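Local coordinates for protein aspartate aminotransferase (Leishmania major, PDB 4H51) that probably transfers the amino group of aspartate to 2-oxoglutarate as a homodimeric, pyridoxal-phosphate-dependent aminotransferase of class I, at residues R68-L73 / A310-L315; Q114-T119 / C304-G309; Q90-E95 / A274-L279; I99-T104 / V257-S262. One frame throughout, in Å; residues are numbered along the deposited sequence.

Contact 1. Residues R68-L73 / A310-L315; sequences RKAEQL and ARLAHL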
loop_
_atom_site.group_PDB
_atom_site.type_symbol
_atom_site.label_atom_id
_atom_site.label_comp_id
_atom_site.label_asym_id
_atom_site.label_seq_id
_atom_site.Cartn_x
_atom_site.Cartn_y
_atom_site.Cartn_z
ATOM N N ARG B 68 -1.853 -17.908 14.131
ATOM C CA ARG B 68 -0.994 -19.062 13.859
ATOM C C ARG B 68 -1.785 -20.191 13.262
ATOM O O ARG B 68 -1.329 -20.773 12.301
ATOM C CB ARG B 68 -0.304 -19.592 15.121
ATOM C CG ARG B 68 0.729 -18.674 15.680
ATOM C CD ARG B 68 1.833 -18.420 14.700
ATOM N NE ARG B 68 3.043 -17.965 15.385
ATOM C CZ ARG B 68 3.935 -17.116 14.870
ATOM N NH1 ARG B 68 3.774 -16.585 13.649
ATOM N NH2 ARG B 68 5.004 -16.800 15.573
ATOM N N LYS B 69 -2.986 -20.450 13.770
ATOM C CA LYS B 69 -3.869 -21.471 13.209
ATOM C C LYS B 69 -4.282 -21.140 11.783
ATOM O O LYS B 69 -4.357 -22.017 10.934
ATOM C CB LYS B 69 -5.173 -21.625 13.982
ATOM C CG LYS B 69 -5.084 -22.288 15.335
ATOM C CD LYS B 69 -6.456 -22.833 15.716
ATOM C CE LYS B 69 -6.446 -23.423 17.104
ATOM N NZ LYS B 69 -7.834 -23.779 17.484
ATOM N N ALA B 70 -4.609 -19.880 11.551
ATOM C CA ALA B 70 -4.993 -19.411 10.219
ATOM C C ALA B 70 -3.841 -19.505 9.205
ATOM O O ALA B 70 -4.090 -19.765 8.002
ATOM C CB ALA B 70 -5.544 -17.975 10.304
ATOM N N GLU B 71 -2.591 -19.289 9.627
ATOM C CA GLU B 71 -1.486 -19.436 8.682
ATOM C C GLU B 71 -1.439 -20.890 8.160
ATOM O O GLU B 71 -1.250 -21.122 6.959
ATOM C CB GLU B 71 -0.118 -19.032 9.271
ATOM C CG GLU B 71 0.157 -17.527 9.397
ATOM C CD GLU B 71 0.834 -16.887 8.172
ATOM O OE1 GLU B 71 0.899 -17.528 7.106
ATOM O OE2 GLU B 71 1.326 -15.721 8.270
ATOM N N GLN B 72 -1.616 -21.856 9.034
ATOM C CA GLN B 72 -1.570 -23.258 8.589
ATOM C C GLN B 72 -2.722 -23.628 7.674
ATOM O O GLN B 72 -2.555 -24.377 6.694
ATOM C CB GLN B 72 -1.555 -24.205 9.792
ATOM C CG GLN B 72 -1.207 -25.639 9.421
ATOM C CD GLN B 72 0.143 -25.813 8.719
ATOM O OE1 GLN B 72 1.202 -25.488 9.259
ATOM N NE2 GLN B 72 0.103 -26.374 7.510
ATOM N N LEU B 73 -3.908 -23.129 8.000
ATOM C CA LEU B 73 -5.080 -23.432 7.194
ATOM C C LEU B 73 -4.933 -22.838 5.797
ATOM O O LEU B 73 -5.270 -23.484 4.813
ATOM C CB LEU B 73 -6.364 -22.974 7.910
ATOM C CG LEU B 73 -6.547 -23.753 9.236
ATOM C CD1 LEU B 73 -7.742 -23.165 9.971
ATOM C CD2 LEU B 73 -6.649 -25.287 9.022
ATOM N N ALA B 310 -5.379 -9.967 4.480
ATOM C CA ALA B 310 -6.825 -10.068 4.176
ATOM C C ALA B 310 -7.273 -11.526 4.224
ATOM O O ALA B 310 -8.313 -11.826 4.739
ATOM C CB ALA B 310 -7.122 -9.467 2.812
ATOM N N ARG B 311 -6.458 -12.408 3.707
ATOM C CA ARG B 311 -6.804 -13.840 3.730
ATOM C C ARG B 311 -6.770 -14.391 5.143
ATOM O O ARG B 311 -7.684 -15.126 5.549
ATOM C CB ARG B 311 -5.880 -14.611 2.812
ATOM C CG ARG B 311 -6.134 -14.389 1.319
ATOM C CD ARG B 311 -5.400 -15.475 0.508
ATOM N NE ARG B 311 -5.209 -15.075 -0.883
ATOM C CZ ARG B 311 -6.157 -15.096 -1.808
ATOM N NH1 ARG B 311 -7.369 -15.608 -1.547
ATOM N NH2 ARG B 311 -5.864 -14.646 -3.022
ATOM N N LEU B 312 -5.726 -14.063 5.910
ATOM C CA LEU B 312 -5.705 -14.459 7.303
ATOM C C LEU B 312 -6.958 -13.962 8.062
ATOM O O LEU B 312 -7.648 -14.722 8.759
ATOM C CB LEU B 312 -4.444 -13.954 8.024
ATOM C CG LEU B 312 -3.080 -14.592 7.682
ATOM C CD1 LEU B 312 -1.923 -13.779 8.280
ATOM C CD2 LEU B 312 -3.026 -16.069 8.134
ATOM N N ALA B 313 -7.235 -12.674 7.929
ATOM C CA ALA B 313 -8.358 -12.053 8.642
ATOM C C ALA B 313 -9.673 -12.613 8.180
ATOM O O ALA B 313 -10.595 -12.875 8.963
ATOM C CB ALA B 313 -8.339 -10.559 8.438
ATOM N N HIS B 314 -9.804 -12.822 6.881
ATOM C CA HIS B 314 -11.037 -13.444 6.405
ATOM C C HIS B 314 -11.312 -14.801 7.031
ATOM O O HIS B 314 -12.461 -15.101 7.457
ATOM C CB HIS B 314 -11.047 -13.602 4.890
ATOM C CG HIS B 314 -12.265 -14.332 4.424
ATOM N ND1 HIS B 314 -12.227 -15.605 3.983
ATOM C CD2 HIS B 314 -13.614 -13.981 4.496
ATOM C CE1 HIS B 314 -13.473 -16.021 3.706
ATOM N NE2 HIS B 314 -14.329 -15.024 4.011
ATOM N N LEU B 315 -10.277 -15.645 7.075
ATOM C CA LEU B 315 -10.400 -16.975 7.674
ATOM C C LEU B 315 -10.838 -16.893 9.125
ATOM O O LEU B 315 -11.741 -17.662 9.550
ATOM C CB LEU B 315 -9.103 -17.805 7.558
ATOM C CG LEU B 315 -8.793 -18.590 6.283
ATOM C CD1 LEU B 315 -7.492 -19.373 6.529
ATOM C CD2 LEU B 315 -9.891 -19.601 5.896
#

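Contact 2. Residues Q114-T119 / C304-G309; sequences QTLSGT and CPPAHG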
loop_
_atom_site.group_PDB
_atom_site.type_symbol
_atom_site.label_atom_id
_atom_site.label_comp_id
_atom_site.label_asym_id
_atom_site.label_seq_id
_atom_site.Cartn_x
_atom_site.Cartn_y
_atom_site.Cartn_z
ATOM N N GLN B 114 -10.870 -2.834 0.255
ATOM C CA GLN B 114 -9.705 -3.173 1.038
ATOM C C GLN B 114 -8.645 -2.071 0.882
ATOM O O GLN B 114 -8.461 -1.503 -0.207
ATOM C CB GLN B 114 -9.166 -4.570 0.608
ATOM C CG GLN B 114 -7.912 -5.009 1.334
ATOM C CD GLN B 114 -7.416 -6.337 0.895
ATOM O OE1 GLN B 114 -8.190 -7.111 0.341
ATOM N NE2 GLN B 114 -6.123 -6.644 1.177
ATOM N N THR B 115 -7.946 -1.773 1.958
ATOM C CA THR B 115 -6.932 -0.729 1.984
ATOM C C THR B 115 -5.641 -1.234 2.610
ATOM O O THR B 115 -5.608 -2.301 3.206
ATOM C CB THR B 115 -7.412 0.470 2.829
ATOM O OG1 THR B 115 -7.682 0.001 4.185
ATOM C CG2 THR B 115 -8.683 1.115 2.192
ATOM N N LEU B 116 -4.580 -0.423 2.512
ATOM C CA LEU B 116 -3.331 -0.723 3.207
ATOM C C LEU B 116 -3.477 -0.389 4.698
ATOM O O LEU B 116 -2.942 0.597 5.194
ATOM C CB LEU B 116 -2.147 0.009 2.568
ATOM C CG LEU B 116 -1.434 -0.758 1.440
ATOM C CD1 LEU B 116 -0.699 -1.969 2.010
ATOM C CD2 LEU B 116 -2.364 -1.172 0.285
ATOM N N SER B 117 -4.211 -1.235 5.404
ATOM C CA SER B 117 -4.478 -1.074 6.817
ATOM C C SER B 117 -5.243 0.230 7.087
ATOM O O SER B 117 -5.814 0.838 6.151
ATOM C CB SER B 117 -3.172 -1.188 7.620
ATOM O OG SER B 117 -3.411 -2.019 8.755
ATOM N N GLY B 118 -5.224 0.680 8.326
ATOM C CA GLY B 118 -5.949 1.881 8.711
ATOM C C GLY B 118 -5.323 3.136 8.180
ATOM O O GLY B 118 -6.014 4.079 7.857
ATOM N N THR B 119 -3.998 3.181 8.108
ATOM C CA THR B 119 -3.343 4.360 7.577
ATOM C C THR B 119 -3.784 4.506 6.126
ATOM O O THR B 119 -4.174 5.582 5.713
ATOM C CB THR B 119 -1.798 4.307 7.627
ATOM O OG1 THR B 119 -1.313 4.042 8.962
ATOM C CG2 THR B 119 -1.192 5.608 7.051
ATOM N N CYS B 304 -3.384 -2.712 -6.602
ATOM C CA CYS B 304 -4.245 -3.588 -5.810
ATOM C C CYS B 304 -3.553 -3.989 -4.524
ATOM O O CYS B 304 -2.296 -3.923 -4.439
ATOM C CB CYS B 304 -4.722 -4.789 -6.627
ATOM S SG CYS B 304 -3.435 -5.908 -7.213
ATOM N N PRO B 305 -4.347 -4.373 -3.509
ATOM C CA PRO B 305 -3.758 -4.526 -2.182
ATOM C C PRO B 305 -3.131 -5.897 -1.917
ATOM O O PRO B 305 -3.458 -6.874 -2.629
ATOM C CB PRO B 305 -4.953 -4.308 -1.253
ATOM C CG PRO B 305 -6.085 -4.914 -2.024
ATOM C CD PRO B 305 -5.813 -4.619 -3.485
ATOM N N PRO B 306 -2.266 -5.985 -0.883
ATOM C CA PRO B 306 -1.651 -7.256 -0.504
ATOM C C PRO B 306 -2.685 -8.244 0.077
ATOM O O PRO B 306 -3.531 -7.861 0.881
ATOM C CB PRO B 306 -0.580 -6.877 0.533
ATOM C CG PRO B 306 -1.084 -5.585 1.119
ATOM C CD PRO B 306 -1.880 -4.885 0.027
ATOM N N ALA B 307 -2.562 -9.494 -0.324
ATOM C CA ALA B 307 -3.609 -10.476 -0.022
ATOM C C ALA B 307 -3.423 -11.208 1.291
ATOM O O ALA B 307 -4.394 -11.611 1.912
ATOM C CB ALA B 307 -3.775 -11.457 -1.167
ATOM N N HIS B 308 -2.185 -11.407 1.732
ATOM C CA HIS B 308 -1.968 -12.323 2.857
ATOM C C HIS B 308 -2.720 -11.903 4.112
ATOM O O HIS B 308 -3.410 -12.738 4.722
ATOM C CB HIS B 308 -0.489 -12.474 3.125
ATOM C CG HIS B 308 -0.156 -13.580 4.080
ATOM N ND1 HIS B 308 -0.392 -14.893 3.786
ATOM C CD2 HIS B 308 0.428 -13.553 5.339
ATOM C CE1 HIS B 308 -0.011 -15.643 4.828
ATOM N NE2 HIS B 308 0.508 -14.824 5.769
ATOM N N GLY B 309 -2.629 -10.638 4.525
ATOM C CA GLY B 309 -3.329 -10.196 5.758
ATOM C C GLY B 309 -4.860 -10.346 5.642
ATOM O O GLY B 309 -5.528 -10.822 6.547
#

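Contact 3. Residues Q90-E95 / A274-L279; sequences QPFIDE and AGTLSL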
loop_
_atom_site.group_PDB
_atom_site.type_symbol
_atom_site.label_atom_id
_atom_site.label_comp_id
_atom_site.label_asym_id
_atom_site.label_seq_id
_atom_site.Cartn_x
_atom_site.Cartn_y
_atom_site.Cartn_z
ATOM N N GLN B 90 -12.906 -9.585 -1.781
ATOM C CA GLN B 90 -14.288 -9.276 -1.373
ATOM C C GLN B 90 -14.758 -10.001 -0.098
ATOM O O GLN B 90 -15.434 -9.381 0.709
ATOM C CB GLN B 90 -15.298 -9.505 -2.510
ATOM C CG GLN B 90 -16.591 -8.691 -2.371
ATOM C CD GLN B 90 -16.372 -7.204 -2.210
ATOM O OE1 GLN B 90 -15.615 -6.599 -2.962
ATOM N NE2 GLN B 90 -17.023 -6.605 -1.234
ATOM N N PRO B 91 -14.391 -11.293 0.084
ATOM C CA PRO B 91 -14.826 -11.955 1.307
ATOM C C PRO B 91 -14.262 -11.275 2.574
ATOM O O PRO B 91 -14.989 -11.096 3.598
ATOM C CB PRO B 91 -14.340 -13.401 1.120
ATOM C CG PRO B 91 -14.372 -13.607 -0.358
ATOM C CD PRO B 91 -13.898 -12.274 -0.912
ATOM N N PHE B 92 -13.005 -10.857 2.511
ATOM C CA PHE B 92 -12.422 -10.097 3.609
ATOM C C PHE B 92 -13.231 -8.824 3.822
ATOM O O PHE B 92 -13.661 -8.506 4.942
ATOM C CB PHE B 92 -10.965 -9.711 3.318
ATOM C CG PHE B 92 -10.447 -8.623 4.211
ATOM C CD1 PHE B 92 -10.286 -8.866 5.562
ATOM C CD2 PHE B 92 -10.153 -7.384 3.725
ATOM C CE1 PHE B 92 -9.856 -7.870 6.401
ATOM C CE2 PHE B 92 -9.705 -6.372 4.559
ATOM C CZ PHE B 92 -9.548 -6.625 5.899
ATOM N N ILE B 93 -13.446 -8.086 2.752
ATOM C CA ILE B 93 -14.119 -6.787 2.881
ATOM C C ILE B 93 -15.499 -6.937 3.548
ATOM O O ILE B 93 -15.825 -6.187 4.476
ATOM C CB ILE B 93 -14.291 -6.094 1.518
ATOM C CG1 ILE B 93 -12.922 -5.727 0.879
ATOM C CG2 ILE B 93 -15.209 -4.850 1.645
ATOM C CD1 ILE B 93 -13.040 -5.526 -0.618
ATOM N N ASP B 94 -16.281 -7.880 3.050
ATOM C CA ASP B 94 -17.650 -8.137 3.561
ATOM C C ASP B 94 -17.656 -8.512 5.026
ATOM O O ASP B 94 -18.441 -7.946 5.818
ATOM C CB ASP B 94 -18.362 -9.203 2.738
ATOM C CG ASP B 94 -18.634 -8.744 1.305
ATOM O OD1 ASP B 94 -18.444 -7.566 0.992
ATOM O OD2 ASP B 94 -19.003 -9.582 0.474
ATOM N N GLU B 95 -16.780 -9.435 5.410
ATOM C CA GLU B 95 -16.695 -9.839 6.816
ATOM C C GLU B 95 -16.180 -8.718 7.703
ATOM O O GLU B 95 -16.650 -8.563 8.870
ATOM C CB GLU B 95 -15.821 -11.085 7.013
ATOM C CG GLU B 95 -16.332 -12.389 6.424
ATOM C CD GLU B 95 -17.603 -12.935 7.055
ATOM O OE1 GLU B 95 -18.025 -12.477 8.137
ATOM O OE2 GLU B 95 -18.142 -13.874 6.446
ATOM N N ALA B 274 -3.715 -4.935 6.815
ATOM C CA ALA B 274 -5.089 -5.324 6.415
ATOM C C ALA B 274 -6.071 -4.316 6.993
ATOM O O ALA B 274 -6.178 -4.162 8.223
ATOM C CB ALA B 274 -5.426 -6.730 6.904
ATOM N N GLY B 275 -6.805 -3.655 6.110
ATOM C CA GLY B 275 -7.767 -2.619 6.515
ATOM C C GLY B 275 -8.886 -2.496 5.503
ATOM O O GLY B 275 -8.826 -3.086 4.419
ATOM N N THR B 276 -9.897 -1.694 5.841
ATOM C CA THR B 276 -10.889 -1.298 4.875
ATOM C C THR B 276 -11.251 0.174 4.981
ATOM O O THR B 276 -11.107 0.822 6.031
ATOM C CB THR B 276 -12.227 -2.086 5.003
ATOM O OG1 THR B 276 -12.927 -1.716 6.205
ATOM C CG2 THR B 276 -12.005 -3.635 4.986
ATOM N N LEU B 277 -11.819 0.683 3.883
ATOM C CA LEU B 277 -12.488 1.992 3.883
ATOM C C LEU B 277 -13.905 1.763 3.419
ATOM O O LEU B 277 -14.135 1.089 2.401
ATOM C CB LEU B 277 -11.788 2.990 2.914
ATOM C CG LEU B 277 -12.513 4.337 2.756
ATOM C CD1 LEU B 277 -12.360 5.257 3.983
ATOM C CD2 LEU B 277 -11.943 5.018 1.512
ATOM N N SER B 278 -14.870 2.318 4.151
ATOM C CA SER B 278 -16.259 2.096 3.868
ATOM C C SER B 278 -17.073 3.414 4.030
ATOM O O SER B 278 -16.738 4.274 4.843
ATOM C CB SER B 278 -16.813 0.969 4.732
ATOM O OG SER B 278 -16.884 1.332 6.068
ATOM N N LEU B 279 -18.097 3.539 3.195
ATOM C CA LEU B 279 -19.056 4.621 3.237
ATOM C C LEU B 279 -20.469 4.050 3.268
ATOM O O LEU B 279 -20.822 3.216 2.442
ATOM C CB LEU B 279 -18.964 5.496 1.982
ATOM C CG LEU B 279 -19.904 6.710 1.841
ATOM C CD1 LEU B 279 -19.694 7.752 2.928
ATOM C CD2 LEU B 279 -19.755 7.370 0.489
#

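Contact 4. Residues I99-T104 / V257-S262; sequences IIYGNT and VLLAQS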
loop_
_atom_site.group_PDB
_atom_site.type_symbol
_atom_site.label_atom_id
_atom_site.label_comp_id
_atom_site.label_asym_id
_atom_site.label_seq_id
_atom_site.Cartn_x
_atom_site.Cartn_y
_atom_site.Cartn_z
ATOM N N ILE B 99 -18.107 -6.631 11.165
ATOM C CA ILE B 99 -17.744 -6.544 12.591
ATOM C C ILE B 99 -17.993 -5.140 13.112
ATOM O O ILE B 99 -18.194 -4.931 14.281
ATOM C CB ILE B 99 -16.306 -7.001 12.920
ATOM C CG1 ILE B 99 -15.271 -5.971 12.521
ATOM C CG2 ILE B 99 -16.061 -8.393 12.336
ATOM C CD1 ILE B 99 -13.954 -6.093 13.277
ATOM N N ILE B 100 -17.957 -4.163 12.215
ATOM C CA ILE B 100 -18.163 -2.815 12.679
ATOM C C ILE B 100 -19.670 -2.529 12.787
ATOM O O ILE B 100 -20.091 -2.045 13.835
ATOM C CB ILE B 100 -17.283 -1.751 11.971
ATOM C CG1 ILE B 100 -17.594 -0.374 12.537
ATOM C CG2 ILE B 100 -17.317 -1.814 10.439
ATOM C CD1 ILE B 100 -16.894 -0.196 13.896
ATOM N N TYR B 101 -20.469 -2.888 11.779
ATOM C CA TYR B 101 -21.906 -2.547 11.773
ATOM C C TYR B 101 -22.841 -3.632 12.267
ATOM O O TYR B 101 -23.989 -3.344 12.534
ATOM C CB TYR B 101 -22.330 -2.082 10.383
ATOM C CG TYR B 101 -21.730 -0.760 10.051
ATOM C CD1 TYR B 101 -22.061 0.369 10.802
ATOM C CD2 TYR B 101 -20.760 -0.629 9.061
ATOM C CE1 TYR B 101 -21.498 1.586 10.531
ATOM C CE2 TYR B 101 -20.192 0.589 8.791
ATOM C CZ TYR B 101 -20.572 1.696 9.536
ATOM O OH TYR B 101 -20.027 2.932 9.295
ATOM N N GLY B 102 -22.341 -4.867 12.404
ATOM C CA GLY B 102 -23.200 -6.028 12.745
ATOM C C GLY B 102 -23.933 -6.544 11.499
ATOM O O GLY B 102 -23.855 -5.917 10.441
ATOM N N ASN B 103 -24.652 -7.677 11.624
ATOM C CA ASN B 103 -25.479 -8.245 10.517
ATOM C C ASN B 103 -26.804 -7.491 10.373
ATOM O O ASN B 103 -27.869 -7.954 10.820
ATOM C CB ASN B 103 -25.740 -9.738 10.740
ATOM N N THR B 104 -26.732 -6.308 9.767
ATOM C CA THR B 104 -27.831 -5.342 9.805
ATOM C C THR B 104 -28.118 -4.809 8.389
ATOM O O THR B 104 -27.356 -5.092 7.435
ATOM C CB THR B 104 -27.502 -4.144 10.747
ATOM O OG1 THR B 104 -26.335 -3.448 10.254
ATOM C CG2 THR B 104 -27.274 -4.596 12.212
ATOM N N VAL B 257 -21.650 7.744 7.270
ATOM C CA VAL B 257 -20.368 7.464 7.888
ATOM C C VAL B 257 -19.346 6.977 6.862
ATOM O O VAL B 257 -19.583 6.011 6.150
ATOM C CB VAL B 257 -20.556 6.383 8.950
ATOM C CG1 VAL B 257 -19.207 5.936 9.486
ATOM C CG2 VAL B 257 -21.499 6.894 10.038
ATOM N N LEU B 258 -18.202 7.662 6.803
ATOM C CA LEU B 258 -17.018 7.167 6.182
ATOM C C LEU B 258 -16.164 6.604 7.336
ATOM O O LEU B 258 -16.020 7.258 8.392
ATOM C CB LEU B 258 -16.262 8.278 5.479
ATOM C CG LEU B 258 -15.077 7.919 4.558
ATOM C CD1 LEU B 258 -15.556 7.084 3.394
ATOM C CD2 LEU B 258 -14.326 9.172 4.044
ATOM N N LEU B 259 -15.634 5.408 7.142
ATOM C CA LEU B 259 -14.897 4.694 8.212
ATOM C C LEU B 259 -13.634 3.982 7.691
ATOM O O LEU B 259 -13.671 3.255 6.694
ATOM C CB LEU B 259 -15.829 3.735 8.997
ATOM C CG LEU B 259 -15.304 3.135 10.326
ATOM C CD1 LEU B 259 -16.400 3.018 11.391
ATOM C CD2 LEU B 259 -14.680 1.795 9.996
ATOM N N ALA B 260 -12.519 4.230 8.413
ATOM C CA ALA B 260 -11.192 3.646 8.207
ATOM C C ALA B 260 -10.947 2.595 9.266
ATOM O O ALA B 260 -10.899 2.905 10.467
ATOM C CB ALA B 260 -10.107 4.722 8.324
ATOM N N GLN B 261 -10.801 1.351 8.852
ATOM C CA GLN B 261 -10.681 0.226 9.774
ATOM C C GLN B 261 -9.316 -0.430 9.671
ATOM O O GLN B 261 -8.803 -0.634 8.565
ATOM C CB GLN B 261 -11.774 -0.768 9.406
ATOM C CG GLN B 261 -11.793 -2.068 10.136
ATOM C CD GLN B 261 -12.898 -2.963 9.621
ATOM O OE1 GLN B 261 -12.919 -3.293 8.424
ATOM N NE2 GLN B 261 -13.785 -3.423 10.533
ATOM N N SER B 262 -8.764 -0.815 10.827
ATOM C CA SER B 262 -7.497 -1.517 10.893
ATOM C C SER B 262 -7.638 -2.870 11.574
ATOM O O SER B 262 -8.397 -2.990 12.505
ATOM C CB SER B 262 -6.514 -0.742 11.743
ATOM O OG SER B 262 -5.272 -1.441 11.828
HETATM O O HOH W 1 -18.847 3.204 6.775
#

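Contact 1. Residues R68-L73 / A310-L315
Ala70 of helix 65-76 packs on Leu312 and Leu315 of helix 307-318, a steep helix-helix crossing at the subunit interface of this homodimeric class I aminotransferase. The short axes pass 9.3 Å apart at 109°, so the touching region is small and each helix gives only a few residues. Ala70 is the point of nearest backbone approach, its CA 5.8 Å from the CA of Leu312. Its CB points at the other helix and meets Leu312 CD2 at 3.8 Å; Leu312 CD2 also lies against the backbone at Ala70 C and Glu71 N. Glu71 starts away from the partner helix, yet its CG, anti to the carbonyl carbon (chi1 -76°), lies 3.7 Å from Leu312 CD2, and the bend at chi2 then sets the carboxylate beside Leu312 CD1. The apolar stem of the glutamate thus crosses the leucine at a slant, while in the conformer described OE2 hydrogen-bonds to His308 NE2 of the same chain and Tyr81 OH of the second subunit. Tyr81 of that subunit also packs on Leu312, so both chains contribute to the packing round it. About one turn on from Ala70, Leu73 lies at the more exposed end, where its CB rather than a branch methyl does the touching. The partner there is Leu315 CD1, 4.0 Å from Leu73 CB and 3.7 Å from the carbonyl oxygen of Ala70.

Contact 2. Residues Q114-T119 / C304-G309
Two packing pairs and one weak polar link join Gln114 and Leu116 to the consecutive prolines Pro305 and Pro306. In the first pair the Gln114 chain runs straight out from the strand, CG anti to the backbone N (chi1 178°) and the next bond extended too, which carries the amide across the Pro305 ring. Its CD lies 3.5 Å from Pro305 CG. In the second, Leu116, in the conformer described, turns its branch methyls to the other proline, with CD1 3.7 Å from Pro306 CD, and CD2 stands almost as near the same ring atom. Pro305 is thus met at CB and CG, Pro306 at CG and CD, and Pro306 also packs on Pro306 of the second subunit. These residues sit where strand 110-116, outermost within this chain in the large mixed sheet of the aminotransferase fold, gives way to helix 117-129, at the start of which Ser117, Gly118 and Thr119 hydrogen-bond to the phosphate of the pyridoxal phosphate carried by Lys265. The polar link is Gln114 NE2 to Pro306 O, 2.9 Å long but weak, since the N-H...O angle is only 119°. A second bond holds the other end of this buried amide, OE1 accepting from the backbone N of Tyr89. Thr115 OG1 donates to Ser117 O at 2.8 Å from above the carbonyl plane, across the inverse gamma turn centred on Leu116.

Contact 3. Residues Q90-E95 / A274-L279
Phe92 leans from helix 90-101 onto Ala274, Gly275 and Thr276 of strand 274-280, a helix packed on a face of the large mixed sheet of the aminotransferase fold. Helix and strand axes pass 9.0 Å apart at 67°. The ring is carried toward the strand because its CG stands anti to the backbone N (chi1 164°), and it presents its CE2-CZ corner. Gly275 O lies at the ring edge, in the ring plane, 3.4 Å from CE2, so the carbonyl faces the ring's rim of hydrogens. The methyl of Thr276 comes in obliquely, CG2 being 3.6 Å from the same CE2, and the CB of Ala274 meets CZ, also obliquely, 4.2 Å away. Three consecutive strand residues therefore share one corner of the phenyl group, whose ring also meets that of Phe263, the planes inclined at about 65°. On its other flank, Phe92 touches Ala310 and Ala313 of helix 307-318. Thr276 divides its branches by polarity: the methyl goes to the helix, while the hydroxyl bonds to Gln261 OE1 on the neighbouring strand. The same methyl reaches the helix backbone as well, with Thr276 CG2 4.3 Å from Ile93 CA.

Contact 4. Residues I99-T104 / V257-S262
With its CG anti to the carbonyl carbon (chi1 -69°), Tyr101 sends its ring along Val257, the two side chains sliding past each other in opposite directions. Ile100 has CG1 anti to the backbone N (chi1 180°), which aims that branch at Leu259, and the two meet tip to tip, Ile100 CG1 3.8 Å from Leu259 CD1. The phenol oxygen closes in on a methyl at the ring edge: Tyr101 OH to Val257 CG1 is 3.1 Å, a tight approach. A water relays the hydroxyl to the backbone, lying 2.8 Å from Tyr101 OH and donating to Val257 O over 3.0 Å. Farther along the strand the extended Gln261 brings its amide nitrogen against both isoleucines, NE2 being 3.6 Å from Ile99 CG1 and 3.9 Å from Ile100 CG2. This buried amide is satisfied at both ends, NE2 by Ala96 O and OE1 by Thr276. The whole is the last turn of helix 90-101 lying on strand 258-262 of the large mixed sheet. The strand ends at Ser262, whose OG hydrogen-bonds the cofactor phosphate in the pyridoxal-phosphate site.

Contacts 2, 3 and 4 are buried against one mixed sheet, on its neighbouring strands 110-116, 274-280 and 258-262, whereas contact 1 lies farther from the chain's centre and has an exposed rim at Leu73. Helix 90-101 serves contacts 3 and 4 with successive parts of its length; contact 1 uses helix 307-318 and contact 2 the prolines leading into it, and both reach the second subunit. Thr115 N to Gly275 O ties contact 2 to contact 3, and the backbone pair Ser278 O and Leu259 N ties contact 3 to contact 4. Methyl packing dominates contact 1, prolines and a weak amide bond contact 2, a phenyl ring contact 3, and a water bridge marks contact 4.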